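Local atomic coordinates of transcriptional anti-antiactivator ExsC (PDB entry 3KXY), a protein that counters the antiactivator ExsD, inhibiting its activity and so permitting ExsA-mediated transcription of type III secretion genes. Residues 82-86 and 96-100; 10-14 and 106-112; 35-41 and 119-123. The protein carries 2 engineered substitutions. One frame throughout, in Å; residues are numbered along the deposited sequence.

Contact 1: residues 82-86 and 96-100; sequences FDLHF and QLYAQ
H85 and Y98 pair across an antiparallel beta hairpin of strands 85-89 and 94-102, at one edge of the chaperone's sheet, with 85-89 as the outermost strand of this chain. The backbone supplies the frame: Y98 N donates to H85 O at 3.0 Å in the hydrogen-bonded pair. The next pair, F86 with L97, is non-hydrogen-bonded, and here F86 CA makes a C-H...O contact with Q96 O.

Aromatic and CH-pi contacts differ between the two faces. On the face of H85 and Y98, Y98 CB lies over the imidazole, offset toward its rim, and the two rings are inclined at 50°. A chi1 of 67° sets the imidazole beside Y98, with H85 NE2 3.3 Å from Y98 CD2. The H85 ring also stacks on H85 of the second subunit, making this the dimer-facing side. On the other face, L97 CD2 stands over the centre of the F86 ring, 3.4 Å from its centroid.

Plain apolar packing adds L84 CD2 on A99 CB at 3.5 Å; L84 and L97 also touch helix 108-128.

Polar ends finish the arrangement. D83 forms a salt bridge to R51 of the second subunit. Within strand 94-102, Y98 OH donates at 2.7 Å to Q96 OE1, on a lone pair in the carbonyl plane, while Q96 NE2 bonds D57 OD1.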
loop_
_atom_site.group_PDB
_atom_site.type_symbol
_atom_site.label_atom_id
_atom_site.label_comp_id
_atom_site.label_asym_id
_atom_site.label_seq_id
_atom_site.Cartn_x
_atom_site.Cartn_y
_atom_site.Cartn_z
ATOM N N PHE J 82 9.735 3.018 2.773
ATOM C CA PHE J 82 10.239 2.085 1.773
ATOM C C PHE J 82 9.273 1.935 0.603
ATOM O O PHE J 82 9.595 1.291 -0.396
ATOM C CB PHE J 82 10.497 0.714 2.403
ATOM C CG PHE J 82 11.250 0.774 3.703
ATOM C CD1 PHE J 82 12.628 0.901 3.715
ATOM C CD2 PHE J 82 10.577 0.698 4.912
ATOM C CE1 PHE J 82 13.324 0.956 4.912
ATOM C CE2 PHE J 82 11.267 0.752 6.111
ATOM C CZ PHE J 82 12.641 0.882 6.110
ATOM N N ASP J 83 8.091 2.531 0.731
ATOM C CA ASP J 83 7.038 2.385 -0.271
ATOM C C ASP J 83 6.658 0.918 -0.452
ATOM O O ASP J 83 6.424 0.459 -1.571
ATOM C CB ASP J 83 7.465 2.992 -1.609
ATOM C CG ASP J 83 7.474 4.507 -1.586
ATOM O OD1 ASP J 83 6.741 5.096 -0.762
ATOM O OD2 ASP J 83 8.208 5.108 -2.397
ATOM N N LEU J 84 6.602 0.192 0.659
ATOM C CA LEU J 84 6.262 -1.225 0.649
ATOM C C LEU J 84 5.500 -1.587 1.917
ATOM O O LEU J 84 5.863 -1.153 3.009
ATOM C CB LEU J 84 7.534 -2.074 0.564
ATOM C CG LEU J 84 8.460 -1.861 -0.635
ATOM C CD1 LEU J 84 9.855 -2.390 -0.340
ATOM C CD2 LEU J 84 7.885 -2.510 -1.882
ATOM N N HIS J 85 4.445 -2.382 1.774
ATOM C CA HIS J 85 3.698 -2.851 2.936
ATOM C C HIS J 85 3.414 -4.350 2.858
ATOM O O HIS J 85 3.386 -4.931 1.774
ATOM C CB HIS J 85 2.403 -2.053 3.122
ATOM C CG HIS J 85 1.397 -2.262 2.034
ATOM N ND1 HIS J 85 1.362 -1.489 0.894
ATOM C CD2 HIS J 85 0.379 -3.149 1.919
ATOM C CE1 HIS J 85 0.371 -1.894 0.119
ATOM N NE2 HIS J 85 -0.241 -2.900 0.719
ATOM N N PHE J 86 3.210 -4.966 4.019
ATOM C CA PHE J 86 2.989 -6.406 4.099
ATOM C C PHE J 86 1.521 -6.788 3.953
ATOM O O PHE J 86 0.627 -6.024 4.316
ATOM C CB PHE J 86 3.530 -6.962 5.419
ATOM C CG PHE J 86 5.021 -7.112 5.450
ATOM C CD1 PHE J 86 5.623 -8.263 4.970
ATOM C CD2 PHE J 86 5.822 -6.106 5.962
ATOM C CE1 PHE J 86 6.997 -8.407 4.999
ATOM C CE2 PHE J 86 7.196 -6.244 5.994
ATOM C CZ PHE J 86 7.785 -7.396 5.511
ATOM N N GLN J 96 3.264 -11.503 1.791
ATOM C CA GLN J 96 3.531 -10.762 0.562
ATOM C C GLN J 96 3.875 -9.292 0.791
ATOM O O GLN J 96 3.299 -8.635 1.658
ATOM C CB GLN J 96 2.335 -10.865 -0.385
ATOM C CG GLN J 96 2.003 -12.281 -0.820
ATOM C CD GLN J 96 0.711 -12.359 -1.605
ATOM O OE1 GLN J 96 -0.121 -11.454 -1.539
ATOM N NE2 GLN J 96 0.533 -13.442 -2.352
ATOM N N LEU J 97 4.821 -8.789 0.006
ATOM C CA LEU J 97 5.113 -7.363 -0.030
ATOM C C LEU J 97 4.442 -6.755 -1.254
ATOM O O LEU J 97 4.414 -7.369 -2.318
ATOM C CB LEU J 97 6.622 -7.115 -0.087
ATOM C CG LEU J 97 7.408 -7.282 1.214
ATOM C CD1 LEU J 97 8.895 -7.088 0.966
ATOM C CD2 LEU J 97 6.907 -6.302 2.260
ATOM N N TYR J 98 3.899 -5.552 -1.102
ATOM C CA TYR J 98 3.221 -4.895 -2.210
ATOM C C TYR J 98 3.878 -3.569 -2.577
ATOM O O TYR J 98 4.229 -2.771 -1.707
ATOM C CB TYR J 98 1.740 -4.680 -1.889
ATOM C CG TYR J 98 1.036 -5.920 -1.393
ATOM C CD1 TYR J 98 0.848 -7.019 -2.223
ATOM C CD2 TYR J 98 0.552 -5.992 -0.094
ATOM C CE1 TYR J 98 0.206 -8.154 -1.769
ATOM C CE2 TYR J 98 -0.093 -7.122 0.367
ATOM C CZ TYR J 98 -0.263 -8.201 -0.473
ATOM O OH TYR J 98 -0.905 -9.325 -0.011
ATOM N N ALA J 99 4.043 -3.349 -3.876
ATOM C CA ALA J 99 4.570 -2.095 -4.393
ATOM C C ALA J 99 3.727 -1.663 -5.584
ATOM O O ALA J 99 3.246 -2.500 -6.345
ATOM C CB ALA J 99 6.019 -2.259 -4.805
ATOM N N GLN J 100 3.543 -0.358 -5.743
ATOM C CA GLN J 100 2.733 0.150 -6.842
ATOM C C GLN J 100 3.452 1.241 -7.627
ATOM O O GLN J 100 4.322 1.933 -7.098
ATOM C CB GLN J 100 1.383 0.660 -6.332
ATOM C CG GLN J 100 1.479 1.826 -5.366
ATOM C CD GLN J 100 0.119 2.288 -4.883
ATOM O OE1 GLN J 100 -0.873 1.568 -5.001
ATOM N NE2 GLN J 100 0.065 3.496 -4.334
#

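Contact 2: residues 10-14 and 106-112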
loop_
_atom_site.group_PDB
_atom_site.type_symbol
_atom_site.label_atom_id
_atom_site.label_comp_id
_atom_site.label_asym_id
_atom_site.label_seq_id
_atom_site.Cartn_x
_atom_site.Cartn_y
_atom_site.Cartn_z
ATOM N N LEU J 10 6.169 -2.094 -22.527
ATOM C CA LEU J 10 7.218 -2.017 -21.521
ATOM C C LEU J 10 7.679 -3.412 -21.110
ATOM O O LEU J 10 8.867 -3.641 -20.884
ATOM C CB LEU J 10 6.725 -1.231 -20.302
ATOM C CG LEU J 10 7.712 -0.961 -19.163
ATOM C CD1 LEU J 10 7.272 0.253 -18.361
ATOM C CD2 LEU J 10 7.861 -2.175 -18.260
ATOM N N LEU J 11 6.734 -4.343 -21.017
ATOM C CA LEU J 11 7.051 -5.711 -20.626
ATOM C C LEU J 11 7.766 -6.468 -21.743
ATOM O O LEU J 11 8.522 -7.403 -21.485
ATOM C CB LEU J 11 5.783 -6.453 -20.198
ATOM C CG LEU J 11 5.126 -5.942 -18.914
ATOM C CD1 LEU J 11 3.767 -6.592 -18.700
ATOM C CD2 LEU J 11 6.034 -6.175 -17.714
ATOM N N ALA J 12 7.524 -6.060 -22.986
ATOM C CA ALA J 12 8.197 -6.666 -24.127
ATOM C C ALA J 12 9.664 -6.251 -24.154
ATOM O O ALA J 12 10.547 -7.069 -24.419
ATOM C CB ALA J 12 7.510 -6.274 -25.425
ATOM N N GLU J 13 9.915 -4.974 -23.879
ATOM C CA GLU J 13 11.275 -4.453 -23.834
ATOM C C GLU J 13 12.029 -5.026 -22.638
ATOM O O GLU J 13 13.212 -5.350 -22.737
ATOM C CB GLU J 13 11.266 -2.926 -23.773
ATOM C CG GLU J 13 12.651 -2.299 -23.789
ATOM C CD GLU J 13 12.606 -0.787 -23.786
ATOM O OE1 GLU J 13 11.491 -0.226 -23.738
ATOM O OE2 GLU J 13 13.684 -0.157 -23.831
ATOM N N PHE J 14 11.335 -5.149 -21.511
ATOM C CA PHE J 14 11.915 -5.728 -20.306
ATOM C C PHE J 14 12.310 -7.181 -20.540
ATOM O O PHE J 14 13.354 -7.633 -20.075
ATOM C CB PHE J 14 10.926 -5.639 -19.145
ATOM C CG PHE J 14 11.361 -6.390 -17.916
ATOM C CD1 PHE J 14 12.423 -5.941 -17.152
ATOM C CD2 PHE J 14 10.697 -7.539 -17.520
ATOM C CE1 PHE J 14 12.822 -6.627 -16.021
ATOM C CE2 PHE J 14 11.091 -8.230 -16.386
ATOM C CZ PHE J 14 12.154 -7.773 -15.637
ATOM N N LEU J 106 5.341 5.467 -14.739
ATOM C CA LEU J 106 5.611 4.124 -15.242
ATOM C C LEU J 106 6.527 4.137 -16.462
ATOM O O LEU J 106 6.081 4.355 -17.589
ATOM C CB LEU J 106 4.306 3.398 -15.578
ATOM C CG LEU J 106 4.461 1.994 -16.163
ATOM C CD1 LEU J 106 5.237 1.102 -15.209
ATOM C CD2 LEU J 106 3.105 1.387 -16.485
ATOM N N THR J 107 7.812 3.904 -16.227
ATOM C CA THR J 107 8.779 3.779 -17.307
ATOM C C THR J 107 9.541 2.473 -17.130
ATOM O O THR J 107 9.386 1.796 -16.114
ATOM C CB THR J 107 9.777 4.953 -17.317
ATOM O OG1 THR J 107 10.561 4.933 -16.118
ATOM C CG2 THR J 107 9.041 6.280 -17.415
ATOM N N LEU J 108 10.352 2.114 -18.118
ATOM C CA LEU J 108 11.165 0.910 -18.014
ATOM C C LEU J 108 12.127 1.021 -16.837
ATOM O O LEU J 108 12.200 0.123 -15.998
ATOM C CB LEU J 108 11.944 0.664 -19.308
ATOM C CG LEU J 108 12.926 -0.509 -19.285
ATOM C CD1 LEU J 108 12.215 -1.809 -18.935
ATOM C CD2 LEU J 108 13.642 -0.628 -20.618
ATOM N N GLU J 109 12.855 2.132 -16.781
ATOM C CA GLU J 109 13.830 2.366 -15.721
ATOM C C GLU J 109 13.195 2.263 -14.340
ATOM O O GLU J 109 13.756 1.653 -13.430
ATOM C CB GLU J 109 14.480 3.740 -15.895
ATOM C CG GLU J 109 15.444 4.120 -14.785
ATOM C CD GLU J 109 16.063 5.487 -15.001
ATOM O OE1 GLU J 109 15.793 6.100 -16.054
ATOM O OE2 GLU J 109 16.817 5.946 -14.118
ATOM N N CYS J 110 12.020 2.863 -14.193
ATOM C CA CYS J 110 11.311 2.866 -12.921
ATOM C C CYS J 110 10.780 1.475 -12.573
ATOM O O CYS J 110 10.792 1.070 -11.411
ATOM C CB CYS J 110 10.166 3.881 -12.958
ATOM S SG CYS J 110 9.252 4.033 -11.411
ATOM N N PHE J 111 10.319 0.748 -13.588
ATOM C CA PHE J 111 9.787 -0.597 -13.395
ATOM C C PHE J 111 10.856 -1.563 -12.899
ATOM O O PHE J 111 10.625 -2.334 -11.965
ATOM C CB PHE J 111 9.171 -1.127 -14.691
ATOM C CG PHE J 111 8.787 -2.580 -14.629
ATOM C CD1 PHE J 111 7.610 -2.973 -14.017
ATOM C CD2 PHE J 111 9.604 -3.551 -15.185
ATOM C CE1 PHE J 111 7.255 -4.307 -13.957
ATOM C CE2 PHE J 111 9.254 -4.888 -15.129
ATOM C CZ PHE J 111 8.080 -5.266 -14.514
ATOM N N GLU J 112 12.024 -1.524 -13.531
ATOM C CA GLU J 112 13.129 -2.394 -13.148
ATOM C C GLU J 112 13.646 -2.046 -11.757
ATOM O O GLU J 112 13.989 -2.931 -10.974
ATOM C CB GLU J 112 14.263 -2.317 -14.173
ATOM C CG GLU J 112 13.921 -2.922 -15.526
ATOM C CD GLU J 112 15.121 -2.999 -16.451
ATOM O OE1 GLU J 112 16.227 -2.610 -16.022
ATOM O OE2 GLU J 112 14.959 -3.447 -17.606
#
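E112 OE2 is held by a salt bridge to R17 and lies at the edge of the F14 ring, in its plane, 3.6 Å from F14 CD1. E112 CG also touches F14 CD1, at 3.7 Å. The salt bridge ties the glutamate to helix 3-18, and the ring packs beside it.

The rest of the interface is mainly apolar. The rings of F14 and F111 form an edge-to-face (T-shaped) pair with planes at 83°: F111 CE2 points at the centre of the F14 face. L10 packs beside this pair. Its CG is trans to the backbone N (chi1 -176°), which carries the two methyls out to the other segment, where CD2 lies over one face of the F111 ring, offset toward its CG, 4.1 Å from the centroid, and CD1 touches T107 C and L106 CD1, just before the helix. L11 CD2 touches F111 CZ at 3.9 Å. L108 divides its branches, CD1 against F14 CB and CD2 against the extended side chain of E13, whose carboxylate comes nearest, with OE2 at 3.2 Å from L108 CD2.

The helix start itself is fixed by T107, the N-cap, whose OG1 accepts from C110 N at 3.2 Å. F14 also meets an aromatic side chain from the chain of another protein. The axes of the two short helical segments are 10.5 Å apart and cross at -69°, so the side chains bridge the gap, joining the N-terminal and C-terminal helices of the CesT-family chaperone fold.

Contact 3: residues 35-41 and 119-123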
loop_
_atom_site.group_PDB
_atom_site.type_symbol
_atom_site.label_atom_id
_atom_site.label_comp_id
_atom_site.label_asym_id
_atom_site.label_seq_id
_atom_site.Cartn_x
_atom_site.Cartn_y
_atom_site.Cartn_z
ATOM N N PHE J 35 11.652 -15.887 -9.512
ATOM C CA PHE J 35 13.070 -15.554 -9.393
ATOM C C PHE J 35 13.824 -16.551 -8.520
ATOM O O PHE J 35 13.428 -16.822 -7.386
ATOM C CB PHE J 35 13.238 -14.141 -8.834
ATOM C CG PHE J 35 12.603 -13.078 -9.682
ATOM C CD1 PHE J 35 13.322 -12.456 -10.685
ATOM C CD2 PHE J 35 11.286 -12.707 -9.479
ATOM C CE1 PHE J 35 12.742 -11.481 -11.470
ATOM C CE2 PHE J 35 10.699 -11.735 -10.260
ATOM C CZ PHE J 35 11.428 -11.119 -11.257
ATOM N N ASP J 36 14.915 -17.089 -9.057
ATOM C CA ASP J 36 15.731 -18.068 -8.343
ATOM C C ASP J 36 14.908 -19.250 -7.836
ATOM O O ASP J 36 15.284 -19.905 -6.863
ATOM C CB ASP J 36 16.484 -17.408 -7.186
ATOM C CG ASP J 36 17.725 -16.665 -7.645
ATOM O OD1 ASP J 36 18.191 -16.923 -8.776
ATOM O OD2 ASP J 36 18.239 -15.829 -6.873
ATOM N N GLU J 37 13.787 -19.513 -8.500
ATOM C CA GLU J 37 12.926 -20.642 -8.159
ATOM C C GLU J 37 12.392 -20.543 -6.733
ATOM O O GLU J 37 11.932 -21.535 -6.170
ATOM C CB GLU J 37 13.687 -21.959 -8.327
ATOM C CG GLU J 37 14.478 -22.066 -9.620
ATOM C CD GLU J 37 15.317 -23.331 -9.686
ATOM O OE1 GLU J 37 16.303 -23.355 -10.452
ATOM O OE2 GLU J 37 14.992 -24.299 -8.966
ATOM N N GLN J 38 12.453 -19.348 -6.154
ATOM C CA GLN J 38 12.072 -19.162 -4.757
ATOM C C GLN J 38 11.079 -18.020 -4.553
ATOM O O GLN J 38 10.078 -18.180 -3.854
ATOM C CB GLN J 38 13.315 -18.940 -3.890
ATOM C CG GLN J 38 14.280 -20.118 -3.875
ATOM C CD GLN J 38 15.536 -19.837 -3.071
ATOM O OE1 GLN J 38 15.710 -18.744 -2.532
ATOM N NE2 GLN J 38 16.419 -20.826 -2.991
ATOM N N VAL J 39 11.358 -16.869 -5.158
ATOM C CA VAL J 39 10.509 -15.695 -4.985
ATOM C C VAL J 39 9.601 -15.453 -6.187
ATOM O O VAL J 39 10.067 -15.099 -7.268
ATOM C CB VAL J 39 11.344 -14.427 -4.734
ATOM C CG1 VAL J 39 10.432 -13.231 -4.511
ATOM C CG2 VAL J 39 12.267 -14.628 -3.544
ATOM N N GLY J 40 8.300 -15.640 -5.985
ATOM C CA GLY J 40 7.324 -15.412 -7.035
ATOM C C GLY J 40 6.791 -13.991 -7.023
ATOM O O GLY J 40 6.441 -13.457 -5.972
ATOM N N VAL J 41 6.732 -13.378 -8.200
ATOM C CA VAL J 41 6.241 -12.012 -8.329
ATOM C C VAL J 41 5.112 -11.946 -9.352
ATOM O O VAL J 41 5.204 -12.533 -10.427
ATOM C CB VAL J 41 7.371 -11.042 -8.734
ATOM C CG1 VAL J 41 6.818 -9.650 -9.008
ATOM C CG2 VAL J 41 8.443 -10.996 -7.653
ATOM N N LEU J 119 12.338 -7.175 -4.763
ATOM C CA LEU J 119 13.039 -8.441 -4.594
ATOM C C LEU J 119 14.074 -8.358 -3.473
ATOM O O LEU J 119 14.201 -9.281 -2.669
ATOM C CB LEU J 119 13.706 -8.869 -5.904
ATOM C CG LEU J 119 12.763 -9.242 -7.053
ATOM C CD1 LEU J 119 13.546 -9.561 -8.318
ATOM C CD2 LEU J 119 11.872 -10.410 -6.661
ATOM N N ASP J 120 14.807 -7.247 -3.423
ATOM C CA ASP J 120 15.803 -7.030 -2.378
ATOM C C ASP J 120 15.212 -7.210 -0.983
ATOM O O ASP J 120 15.804 -7.872 -0.130
ATOM C CB ASP J 120 16.421 -5.635 -2.498
ATOM C CG ASP J 120 17.509 -5.564 -3.553
ATOM O OD1 ASP J 120 17.935 -4.439 -3.887
ATOM O OD2 ASP J 120 17.939 -6.628 -4.045
ATOM N N HIS J 121 14.045 -6.615 -0.757
ATOM C CA HIS J 121 13.380 -6.699 0.540
ATOM C C HIS J 121 12.720 -8.057 0.752
ATOM O O HIS J 121 12.774 -8.615 1.847
ATOM C CB HIS J 121 12.351 -5.577 0.688
ATOM C CG HIS J 121 12.959 -4.234 0.942
ATOM N ND1 HIS J 121 12.851 -3.583 2.152
ATOM C CD2 HIS J 121 13.697 -3.425 0.146
ATOM C CE1 HIS J 121 13.488 -2.429 2.087
ATOM N NE2 HIS J 121 14.011 -2.308 0.881
ATOM N N ALA J 122 12.099 -8.581 -0.299
ATOM C CA ALA J 122 11.426 -9.872 -0.229
ATOM C C ALA J 122 12.398 -10.975 0.168
ATOM O O ALA J 122 12.077 -11.830 0.992
ATOM C CB ALA J 122 10.768 -10.199 -1.560
ATOM N N GLU J 123 13.587 -10.951 -0.422
ATOM C CA GLU J 123 14.613 -11.940 -0.116
ATOM C C GLU J 123 15.142 -11.752 1.298
ATOM O O GLU J 123 15.557 -12.711 1.949
ATOM C CB GLU J 123 15.761 -11.853 -1.123
ATOM C CG GLU J 123 15.361 -12.217 -2.540
ATOM C CD GLU J 123 16.517 -12.136 -3.513
ATOM O OE1 GLU J 123 17.479 -11.390 -3.237
ATOM O OE2 GLU J 123 16.462 -12.821 -4.557
#
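F35, V39 and V41 receive L119 from helix 108-128, and the apolar contacts make up most of this interface. L119 CD1 stands over the centre of the F35 ring, 3.7 Å from its centroid and 8° off the normal. The other methyl, CD2, is shared: it lies 3.6 Å from V41 CG2 and 3.8 Å from V39 CG1. L119 CG is trans to its carbonyl carbon (chi1 -67°), which puts CD1 over the ring and CD2 among F35, V39 and V41. V39 CG1 also packs on A122 CB, and V39 CG2 lies 4.0 Å from E123 CG.

Charged groups border this patch. D36 OD2 and E123 OE2 come within 4.2 Å, their carboxylate planes nearly parallel. The chain of another protein meets both acids: its basic side chain, salt-bridged to E123 OE2, probably offsets the like charges, and a polar side chain bonds D36 OD1.

Backbone bonds shape the turn. F35 O accepts from both Q38 N and V39 N, and Q38 and V39 together face F35, a classic beta bulge. F35 continues the sheet by an antiparallel ladder with a strand of the other protein, an arrangement consistent with partner binding by the type III secretion chaperone fold, its long helix lying across an antiparallel sheet.

Overall arrangement
The three contacts illustrate how one long helix and one antiparallel sheet organise a small fold. Contacts 1 and 3 are buried and touch each other, L97 CD1 packing on A122 N and H121 CB, so the hairpin and the bulged turn at opposite edges of the sheet meet the same helix. Contact 2 is only partly buried, about 18 Å from each of the others between centres, and holds the start of that helix against helix 3-18. Their chemistry follows their place: backbone pairing and ring contacts toward the second subunit in contact 1, apolar side chains with a charged margin in contact 2, and a leucine-centred patch beside another protein's chain in contact 3.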